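PDB 4WUT: ABC transporter substrate binding protein (Ribose) from Agrobacterium vitis, which probably binds a sugar for uptake by an ABC transporter, as a two-lobed solute-binding protein caught here with beta-D-fucopyranose in its cleft. Local coordinates for residues A85-P90 with K273-L278; P109-D114 with Y125-A130; A155-V160 with K213-A218; A196-Q201 with E220-G225. One frame throughout, in Å; residues are numbered along the deposited sequence.

Interaction 1 of 4, residues A85-P90 with K273-L278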
# COMPACT_ATOMS: atom_id res chain seq x y z
N ALA A 85 -6.36 -21.65 -6.31
CA ALA A 85 -6.09 -20.75 -5.17
C ALA A 85 -6.15 -19.29 -5.61
O ALA A 85 -6.03 -18.99 -6.80
CB ALA A 85 -4.71 -21.03 -4.57
N ILE A 86 -6.30 -18.41 -4.65
CA ILE A 86 -6.43 -16.99 -4.90
C ILE A 86 -5.52 -16.21 -3.98
O ILE A 86 -5.51 -16.42 -2.76
CB ILE A 86 -7.89 -16.51 -4.69
CG1 ILE A 86 -8.82 -17.22 -5.68
CG2 ILE A 86 -7.97 -14.96 -4.78
CD1 ILE A 86 -10.29 -16.99 -5.41
N LEU A 87 -4.72 -15.34 -4.57
CA LEU A 87 -3.92 -14.36 -3.83
C LEU A 87 -4.58 -13.03 -4.10
O LEU A 87 -4.58 -12.57 -5.24
CB LEU A 87 -2.48 -14.33 -4.35
CG LEU A 87 -1.48 -13.49 -3.55
CD1 LEU A 87 -1.38 -14.03 -2.11
CD2 LEU A 87 -0.13 -13.42 -4.19
N LEU A 88 -5.12 -12.40 -3.05
CA LEU A 88 -5.98 -11.22 -3.22
C LEU A 88 -5.48 -10.04 -2.40
O LEU A 88 -5.24 -10.19 -1.19
CB LEU A 88 -7.40 -11.54 -2.78
CG LEU A 88 -8.41 -10.39 -2.79
CD1 LEU A 88 -8.64 -9.81 -4.20
CD2 LEU A 88 -9.72 -10.87 -2.18
N ALA A 89 -5.34 -8.87 -3.04
CA ALA A 89 -5.17 -7.60 -2.34
C ALA A 89 -6.51 -6.86 -2.46
O ALA A 89 -6.78 -6.21 -3.48
CB ALA A 89 -4.07 -6.77 -2.96
N PRO A 90 -7.35 -6.99 -1.44
CA PRO A 90 -8.74 -6.53 -1.59
C PRO A 90 -8.82 -5.02 -1.62
O PRO A 90 -8.21 -4.36 -0.78
CB PRO A 90 -9.45 -7.08 -0.35
CG PRO A 90 -8.36 -7.27 0.63
CD PRO A 90 -7.15 -7.68 -0.15
N LYS A 273 6.24 -14.40 -1.16
CA LYS A 273 5.78 -15.21 -0.02
C LYS A 273 4.28 -15.45 -0.08
O LYS A 273 3.78 -16.44 0.47
CB LYS A 273 6.15 -14.58 1.31
CG LYS A 273 5.91 -15.53 2.47
CD LYS A 273 6.82 -15.31 3.63
CE LYS A 273 6.48 -16.30 4.74
NZ LYS A 273 7.58 -16.49 5.71
N GLY A 274 3.56 -14.58 -0.75
CA GLY A 274 2.14 -14.82 -0.98
C GLY A 274 1.94 -16.11 -1.77
O GLY A 274 1.15 -17.00 -1.38
N VAL A 275 2.63 -16.22 -2.90
CA VAL A 275 2.53 -17.41 -3.73
C VAL A 275 3.11 -18.62 -2.97
O VAL A 275 2.52 -19.71 -2.96
CB VAL A 275 3.22 -17.19 -5.10
CG1 VAL A 275 3.38 -18.50 -5.84
CG2 VAL A 275 2.41 -16.22 -5.95
N ASP A 276 4.23 -18.45 -2.28
CA ASP A 276 4.80 -19.58 -1.57
C ASP A 276 3.86 -20.08 -0.47
O ASP A 276 3.81 -21.28 -0.18
CB ASP A 276 6.19 -19.25 -1.03
CG ASP A 276 7.26 -19.26 -2.13
OD1 ASP A 276 7.08 -19.96 -3.15
OD2 ASP A 276 8.27 -18.56 -1.98
N THR A 277 3.09 -19.17 0.13
CA THR A 277 2.16 -19.56 1.19
C THR A 277 1.02 -20.38 0.60
O THR A 277 0.59 -21.40 1.17
CB THR A 277 1.62 -18.32 1.95
OG1 THR A 277 2.72 -17.65 2.60
CG2 THR A 277 0.59 -18.73 2.97
N LEU A 278 0.52 -19.94 -0.55
CA LEU A 278 -0.51 -20.71 -1.24
C LEU A 278 -0.00 -22.09 -1.67
O LEU A 278 -0.72 -23.07 -1.56
CB LEU A 278 -1.05 -19.94 -2.44
CG LEU A 278 -1.96 -18.77 -2.03
CD1 LEU A 278 -2.22 -17.87 -3.25
CD2 LEU A 278 -3.28 -19.25 -1.39

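Interaction 2 of 4, residues P109-D114 with Y125-A130. With FCB (beta-D-fucopyranose), chain E.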
# COMPACT_ATOMS: atom_id res chain seq x y z
N PRO A 109 -8.23 -22.22 -1.38
CA PRO A 109 -7.36 -21.46 -0.48
C PRO A 109 -7.25 -20.00 -0.89
O PRO A 109 -7.13 -19.71 -2.09
CB PRO A 109 -6.00 -22.14 -0.62
CG PRO A 109 -6.30 -23.52 -1.08
CD PRO A 109 -7.54 -23.39 -1.95
N VAL A 110 -7.31 -19.10 0.08
CA VAL A 110 -7.18 -17.68 -0.18
C VAL A 110 -6.13 -17.11 0.78
O VAL A 110 -6.15 -17.36 1.98
CB VAL A 110 -8.51 -16.93 0.04
CG1 VAL A 110 -8.30 -15.43 -0.06
CG2 VAL A 110 -9.58 -17.39 -0.97
N VAL A 111 -5.18 -16.37 0.22
CA VAL A 111 -4.24 -15.61 1.03
C VAL A 111 -4.45 -14.14 0.67
O VAL A 111 -4.61 -13.80 -0.50
CB VAL A 111 -2.81 -16.07 0.76
CG1 VAL A 111 -1.80 -15.10 1.38
CG2 VAL A 111 -2.62 -17.48 1.29
N ILE A 112 -4.52 -13.30 1.70
CA ILE A 112 -4.70 -11.86 1.56
C ILE A 112 -3.37 -11.14 1.69
O ILE A 112 -2.57 -11.44 2.60
CB ILE A 112 -5.69 -11.33 2.62
CG1 ILE A 112 -7.02 -12.09 2.54
CG2 ILE A 112 -5.88 -9.83 2.50
CD1 ILE A 112 -7.80 -11.89 1.27
N ILE A 113 -3.10 -10.22 0.76
CA ILE A 113 -1.91 -9.39 0.84
C ILE A 113 -2.26 -7.91 0.90
O ILE A 113 -3.31 -7.48 0.39
CB ILE A 113 -0.94 -9.66 -0.32
CG1 ILE A 113 -1.66 -9.52 -1.67
CG2 ILE A 113 -0.29 -11.02 -0.16
CD1 ILE A 113 -0.72 -9.36 -2.84
N ASP A 114 -1.40 -7.17 1.60
CA ASP A 114 -1.34 -5.71 1.55
C ASP A 114 -2.42 -4.97 2.32
O ASP A 114 -2.13 -4.10 3.15
CB ASP A 114 -1.33 -5.20 0.10
CG ASP A 114 -1.38 -3.70 0.04
OD1 ASP A 114 -0.34 -3.07 0.32
OD2 ASP A 114 -2.47 -3.13 -0.24
N TYR A 125 -10.07 -17.08 4.98
CA TYR A 125 -8.75 -17.06 4.34
C TYR A 125 -7.72 -17.55 5.33
O TYR A 125 -7.98 -17.56 6.55
CB TYR A 125 -8.38 -15.66 3.85
CG TYR A 125 -8.29 -14.60 4.94
CD1 TYR A 125 -9.43 -13.92 5.36
CD2 TYR A 125 -7.09 -14.26 5.51
CE1 TYR A 125 -9.36 -12.95 6.33
CE2 TYR A 125 -7.00 -13.30 6.49
CZ TYR A 125 -8.14 -12.62 6.89
OH TYR A 125 -8.05 -11.67 7.88
N GLN A 126 -6.56 -17.96 4.83
CA GLN A 126 -5.63 -18.69 5.67
C GLN A 126 -4.35 -17.95 6.05
O GLN A 126 -3.64 -18.39 6.93
CB GLN A 126 -5.28 -20.05 5.05
CG GLN A 126 -6.46 -20.98 4.92
CD GLN A 126 -7.31 -20.69 3.71
OE1 GLN A 126 -6.78 -20.52 2.62
NE2 GLN A 126 -8.62 -20.60 3.90
N ALA A 127 -4.04 -16.85 5.37
CA ALA A 127 -2.92 -16.02 5.78
C ALA A 127 -3.13 -14.60 5.30
O ALA A 127 -3.86 -14.36 4.35
CB ALA A 127 -1.59 -16.60 5.27
N PHE A 128 -2.47 -13.68 5.99
CA PHE A 128 -2.48 -12.26 5.67
C PHE A 128 -1.06 -11.73 5.78
O PHE A 128 -0.48 -11.74 6.87
CB PHE A 128 -3.41 -11.52 6.64
CG PHE A 128 -3.43 -10.03 6.44
CD1 PHE A 128 -3.60 -9.47 5.20
CD2 PHE A 128 -3.32 -9.18 7.53
CE1 PHE A 128 -3.63 -8.10 5.03
CE2 PHE A 128 -3.34 -7.81 7.38
CZ PHE A 128 -3.50 -7.26 6.14
N LEU A 129 -0.53 -11.30 4.63
CA LEU A 129 0.83 -10.78 4.53
C LEU A 129 0.77 -9.30 4.19
O LEU A 129 0.21 -8.93 3.16
CB LEU A 129 1.60 -11.47 3.40
CG LEU A 129 1.92 -12.96 3.46
CD1 LEU A 129 0.69 -13.80 3.22
CD2 LEU A 129 2.98 -13.30 2.43
N ALA A 130 1.32 -8.46 5.04
CA ALA A 130 1.20 -7.03 4.86
C ALA A 130 2.15 -6.27 5.76
O ALA A 130 2.68 -6.81 6.76
CB ALA A 130 -0.25 -6.58 5.12
C1 FCB E . 0.56 0.92 -1.49
C2 FCB E . -0.65 0.38 -0.73
C3 FCB E . -1.50 -0.39 -1.58
C4 FCB E . -1.89 0.42 -2.85
C5 FCB E . -0.55 0.90 -3.45
C6 FCB E . -0.75 1.74 -4.75
O1 FCB E . 1.10 1.86 -0.69
O2 FCB E . -0.11 -0.48 0.32
O3 FCB E . -2.68 -0.71 -0.79
O4 FCB E . -2.79 1.51 -2.53
O5 FCB E . 0.10 1.72 -2.58

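Interaction 3 of 4, residues A155-V160 with K213-A218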
# COMPACT_ATOMS: atom_id res chain seq x y z
N ALA A 155 -0.71 18.68 6.31
CA ALA A 155 -1.79 18.12 5.49
C ALA A 155 -1.64 16.63 5.32
O ALA A 155 -0.52 16.11 5.20
CB ALA A 155 -1.79 18.78 4.13
N VAL A 156 -2.77 15.93 5.27
CA VAL A 156 -2.79 14.49 5.04
C VAL A 156 -3.45 14.21 3.69
O VAL A 156 -4.66 14.46 3.51
CB VAL A 156 -3.55 13.75 6.15
CG1 VAL A 156 -3.72 12.29 5.78
CG2 VAL A 156 -2.79 13.90 7.45
N MSE A 157 -2.65 13.71 2.76
CA MSE A 157 -3.08 13.31 1.42
C MSE A 157 -3.20 11.79 1.42
O MSE A 157 -2.19 11.05 1.42
CB MSE A 157 -2.07 13.76 0.36
CG MSE A 157 -1.54 15.18 0.57
SE MSE A 157 -2.91 16.57 0.82
CE MSE A 157 -3.66 16.63 -0.92
N SER A 158 -4.44 11.31 1.41
CA SER A 158 -4.70 9.89 1.42
C SER A 158 -5.23 9.44 0.06
O SER A 158 -5.20 10.19 -0.90
CB SER A 158 -5.66 9.54 2.55
OG SER A 158 -5.78 8.13 2.67
N TYR A 159 -5.63 8.17 -0.02
CA TYR A 159 -5.91 7.56 -1.31
C TYR A 159 -7.37 7.12 -1.39
O TYR A 159 -8.21 7.90 -1.85
CB TYR A 159 -4.90 6.42 -1.64
CG TYR A 159 -4.48 5.45 -0.59
CD1 TYR A 159 -3.61 5.84 0.43
CD2 TYR A 159 -4.81 4.11 -0.67
CE1 TYR A 159 -3.16 4.96 1.37
CE2 TYR A 159 -4.36 3.21 0.26
CZ TYR A 159 -3.53 3.64 1.29
OH TYR A 159 -3.07 2.75 2.22
N VAL A 160 -7.66 5.90 -0.98
CA VAL A 160 -9.05 5.40 -0.99
C VAL A 160 -9.51 5.25 0.44
O VAL A 160 -8.95 4.44 1.21
CB VAL A 160 -9.16 4.06 -1.75
CG1 VAL A 160 -10.59 3.50 -1.68
CG2 VAL A 160 -8.75 4.21 -3.24
N LYS A 213 3.36 23.57 7.17
CA LYS A 213 4.71 23.19 7.55
C LYS A 213 5.13 21.82 7.03
O LYS A 213 6.33 21.58 6.87
CB LYS A 213 4.89 23.23 9.07
CG LYS A 213 4.85 24.63 9.64
CD LYS A 213 5.01 24.64 11.15
CE LYS A 213 6.11 25.56 11.58
NZ LYS A 213 5.90 26.96 11.12
N GLY A 214 4.16 20.95 6.76
CA GLY A 214 4.47 19.60 6.32
C GLY A 214 3.29 18.94 5.65
O GLY A 214 2.16 19.43 5.74
N ILE A 215 3.55 17.82 4.98
CA ILE A 215 2.53 17.16 4.16
C ILE A 215 2.91 15.69 4.00
O ILE A 215 4.08 15.34 3.76
CB ILE A 215 2.33 17.90 2.80
CG1 ILE A 215 1.17 17.28 2.00
CG2 ILE A 215 3.62 17.93 1.99
CD1 ILE A 215 0.74 18.19 0.85
N PHE A 216 1.92 14.83 4.21
CA PHE A 216 2.04 13.38 4.17
C PHE A 216 1.23 12.81 3.00
O PHE A 216 0.07 13.12 2.85
CB PHE A 216 1.53 12.82 5.51
CG PHE A 216 1.46 11.33 5.60
CD1 PHE A 216 2.55 10.54 5.28
CD2 PHE A 216 0.30 10.70 6.06
CE1 PHE A 216 2.50 9.16 5.40
CE2 PHE A 216 0.26 9.33 6.16
CZ PHE A 216 1.34 8.57 5.82
N GLY A 217 1.89 12.01 2.17
CA GLY A 217 1.28 11.34 1.04
C GLY A 217 1.27 9.84 1.28
O GLY A 217 2.34 9.22 1.31
N ALA A 218 0.10 9.23 1.44
CA ALA A 218 0.05 7.94 2.11
C ALA A 218 0.20 6.69 1.26
O ALA A 218 0.15 5.58 1.78
CB ALA A 218 -1.23 7.86 2.96

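Interaction 4 of 4, residues A196-Q201 with E220-G225. With CA (calcium ion), chain F.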
# COMPACT_ATOMS: atom_id res chain seq x y z
N ALA A 196 -2.80 12.04 -10.82
CA ALA A 196 -3.27 13.33 -11.29
C ALA A 196 -4.19 14.02 -10.29
O ALA A 196 -4.14 15.25 -10.12
CB ALA A 196 -3.95 13.21 -12.63
N THR A 197 -5.01 13.22 -9.60
CA THR A 197 -5.90 13.77 -8.60
C THR A 197 -5.11 14.29 -7.40
O THR A 197 -5.36 15.40 -6.89
CB THR A 197 -6.90 12.73 -8.16
OG1 THR A 197 -7.67 12.33 -9.30
CG2 THR A 197 -7.81 13.29 -7.11
N ALA A 198 -4.15 13.48 -6.95
CA ALA A 198 -3.23 13.89 -5.89
C ALA A 198 -2.45 15.15 -6.21
O ALA A 198 -2.23 16.01 -5.33
CB ALA A 198 -2.27 12.75 -5.55
N LEU A 199 -2.01 15.27 -7.46
CA LEU A 199 -1.31 16.47 -7.91
C LEU A 199 -2.22 17.71 -7.72
O LEU A 199 -1.83 18.70 -7.09
CB LEU A 199 -0.83 16.29 -9.35
CG LEU A 199 0.28 17.23 -9.83
CD1 LEU A 199 0.89 16.70 -11.12
CD2 LEU A 199 -0.27 18.61 -10.04
N ASN A 200 -3.44 17.65 -8.24
CA ASN A 200 -4.39 18.75 -8.08
C ASN A 200 -4.72 19.02 -6.61
O ASN A 200 -4.66 20.16 -6.17
CB ASN A 200 -5.68 18.46 -8.85
CG ASN A 200 -6.70 19.59 -8.75
OD1 ASN A 200 -6.35 20.77 -8.88
ND2 ASN A 200 -7.95 19.24 -8.47
N GLN A 201 -5.04 17.98 -5.85
CA GLN A 201 -5.37 18.19 -4.44
C GLN A 201 -4.22 18.81 -3.67
O GLN A 201 -4.44 19.66 -2.83
CB GLN A 201 -5.81 16.87 -3.79
CG GLN A 201 -7.12 16.39 -4.29
CD GLN A 201 -7.45 14.97 -3.83
OE1 GLN A 201 -6.57 14.15 -3.57
NE2 GLN A 201 -8.73 14.68 -3.78
N GLU A 220 1.81 5.27 -2.99
CA GLU A 220 2.69 5.55 -4.12
C GLU A 220 2.16 6.65 -5.06
O GLU A 220 2.82 7.69 -5.24
CB GLU A 220 3.03 4.25 -4.88
CG GLU A 220 3.94 4.47 -6.08
CD GLU A 220 4.11 3.20 -6.91
OE1 GLU A 220 3.12 2.77 -7.55
OE2 GLU A 220 5.20 2.61 -6.90
N PRO A 221 0.97 6.46 -5.66
CA PRO A 221 0.54 7.50 -6.59
C PRO A 221 0.26 8.84 -5.90
O PRO A 221 0.44 9.91 -6.49
CB PRO A 221 -0.73 6.93 -7.21
CG PRO A 221 -1.22 5.92 -6.18
CD PRO A 221 0.04 5.32 -5.67
N THR A 222 -0.19 8.79 -4.66
CA THR A 222 -0.54 10.02 -3.96
C THR A 222 0.74 10.79 -3.68
O THR A 222 0.79 12.00 -3.84
CB THR A 222 -1.33 9.73 -2.67
OG1 THR A 222 -2.51 8.98 -2.97
CG2 THR A 222 -1.69 10.99 -1.98
N ALA A 223 1.77 10.06 -3.25
CA ALA A 223 3.03 10.72 -2.92
C ALA A 223 3.72 11.26 -4.15
O ALA A 223 4.39 12.31 -4.08
CB ALA A 223 3.93 9.74 -2.18
N ILE A 224 3.59 10.58 -5.29
CA ILE A 224 4.17 11.08 -6.54
C ILE A 224 3.45 12.36 -6.98
O ILE A 224 4.07 13.37 -7.31
CB ILE A 224 4.12 10.02 -7.64
CG1 ILE A 224 5.03 8.85 -7.26
CG2 ILE A 224 4.54 10.64 -8.98
CD1 ILE A 224 4.95 7.65 -8.12
N GLY A 225 2.13 12.35 -6.96
CA GLY A 225 1.43 13.56 -7.32
C GLY A 225 1.76 14.71 -6.38
O GLY A 225 1.84 15.85 -6.80
CA CA F . -7.36 22.91 -8.36
O HOH W 1 -5.39 24.07 -9.24

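Interaction 1 of 4, residues A85-P90 with K273-L278
L278 and L87 form the tight part of this contact. Both methyls of L278 rest against the strand around I86 O. L278 CD1 lies 3.7 Å from L87 CB and 3.6 Å from I86 O, while L278 CD2 reaches back to A85 CB at 3.9 Å. L87 answers from the strand. Its CG stands anti to the backbone N (chi1 -172°), which carries the branch toward the helix. There L87 CD1 sits 3.8 Å from G274 CA. G274 has no side chain, so the leucine methyl rests directly on helix backbone. This is the helix-on-sheet layer of an alpha/beta lobe. Helix 267-282 covers strand 85-88 and runs nearly antiparallel to it, with 154° between the short axes and a closest approach of 9.0 Å. Packing is looser toward V275, where CG2 is 4.2 Å from L87 CD2. V275 also faces A45 and A48 of helix 36-49, the next helix on this side of the sheet. On the solvent side of helix 267-282, K273, which points away from the strand, and D276 are partly exposed. T277 stays clear of the strand too, and its OG1 donates to K273 O at 2.7 Å within the helix.

Interaction 2 of 4, residues P109-D114 with Y125-A130
Strands 110-113 and 127-130 are parallel neighbours in the sheet of the sugar-binding protein's first lobe, joined in register by I112 opposite F128 and I113 opposite L129. I112 N donates to A127 O and I112 O accepts from L129 N, each at 2.9 Å. D114 N continues the series to L129 O. At the start of the pair a side chain takes over. Q126 bends at chi2 (81°) and folds its amide back, and Q126 OE1 accepts from V110 N at 3.0 Å. V110 O in turn takes Q126 N. A127 N is left buried with no partner. In this type I periplasmic binding protein fold, the ligand lies beyond the C-terminal ends of such strands. D114 follows strand 110-113 directly, and its carboxylate spans two sugar hydroxyls: O2 of the fucose donates to D114 OD1 at 2.6 Å and O3 to D114 OD2 at a very short 2.5 Å. On one face of the sheet I112 splits between two rings. I112 CG1 makes a CH-pi contact over a face of Y125, 3.9 Å from the ring centroid. I112 CG2 meets F128 CD1 at 3.6 Å, while I112 O lies at the edge of the F128 ring. On the other face V111 CG1 and L129 CD1 are pressed to 3.4 Å, under L278 and K273 of helix 267-282.

Interaction 3 of 4, residues A155-V160 with K213-A218
The ring of Y159 meets A218 in two ways. A218 CB lies in the ring plane at its edge, 3.8 Å from Y159 CE1. A218 O comes obliquely to the same CE1 at 3.4 Å. Y159 CG sits between the backbone N and the carbonyl carbon (chi1 42°), and this brings the ring edge beside A218, just past the end of strand 214-217. The F216 ring has A218 CA above one face, toward its rim, and V156 CG1 approaches it obliquely. F216 also stacks with F173 of helix 164-180. Strands 153-158 and 214-217, which lead into Y159 and A218, run parallel, with A155, V156 and M157 opposite I215, F216 and G217. Four backbone bonds join them. F216 N gives to A155 O, M157 N to F216 O at 2.8 Å, and A218 N to M157 O; A155 N to G214 O is the longest at 3.0 Å. On the face away from F216, selenomethionine M157 crosses I215, with M157 CG 3.7 Å from I215 CG1. The chain of M157 then bends at chi2 and chi3, and its SE lies 4.0 Å from I215 CD1. The polar ends look to the sugar pocket: Y159 OH bonds S165 OG, and A218 O accepts from R169 NH1. Y159 itself touches the fucose, and S165 and R169 hydrogen-bond it. These bonds would help to hold both side chains in place.

Interaction 4 of 4, residues A196-Q201 with E220-G225
Close van der Waals packing centres on A198. Its CB points into helix 220-232 and sits on the T222 backbone, 3.6 Å from T222 O, and meets T222 CG2 at 4.0 Å. G225 has no side chain to set against A198 and L199, so its CA comes within 4.0 Å of L199 CA, and the short axes approach to 7.3 Å, at 43° to each other. A weak polar contact adds to this: L199 CA-H points at G225 O, 3.4 Å from L199 CA, with 147° at the hydrogen. L199 CB and CG lean on the same oxygen. The hydroxyl of T222 turns elsewhere and bonds N219 and S191. Metal binding is found on the far side of helix 195-208. N200 points away from the contact, and its OD1 binds a calcium ion at 2.4 Å. D204, one turn on, shares the ion, and a water is a further ligand, 2.5 Å from the calcium. Hydrogen bonds outside the contact hold E220, at the start of helix 220-232: its carboxylate is bonded to T36 OG1, F37 N and Y313 OH. E220 and P221 also touch the fucose. The arrangement belongs to the alpha/beta layering of the second lobe. Helix 195-208 leads into strand 214-217 and helix 220-232 leads out of it. Both helices pack side by side on the same face of the sheet.

The contacts fall into two pairs, one in each lobe. Interactions 1 and 2 have centres 6 Å apart and share the first half of the sheet, where strands 85-88 and 110-113 are hydrogen-bonded neighbours. Interactions 3 and 4 have centres about 10 Å apart in the other half, and M157 and T222 touch between them. Centres in different lobes are about 27 to 29 Å apart, with the fucose in the cleft between. Along the chain the segments of interactions 3 and 4 alternate. Interaction 2 comes before both, and interaction 1 spans all three, because helix 267-282 returns late to the first lobe. D114, Y159, E220 and P221 bring both halves to one sugar.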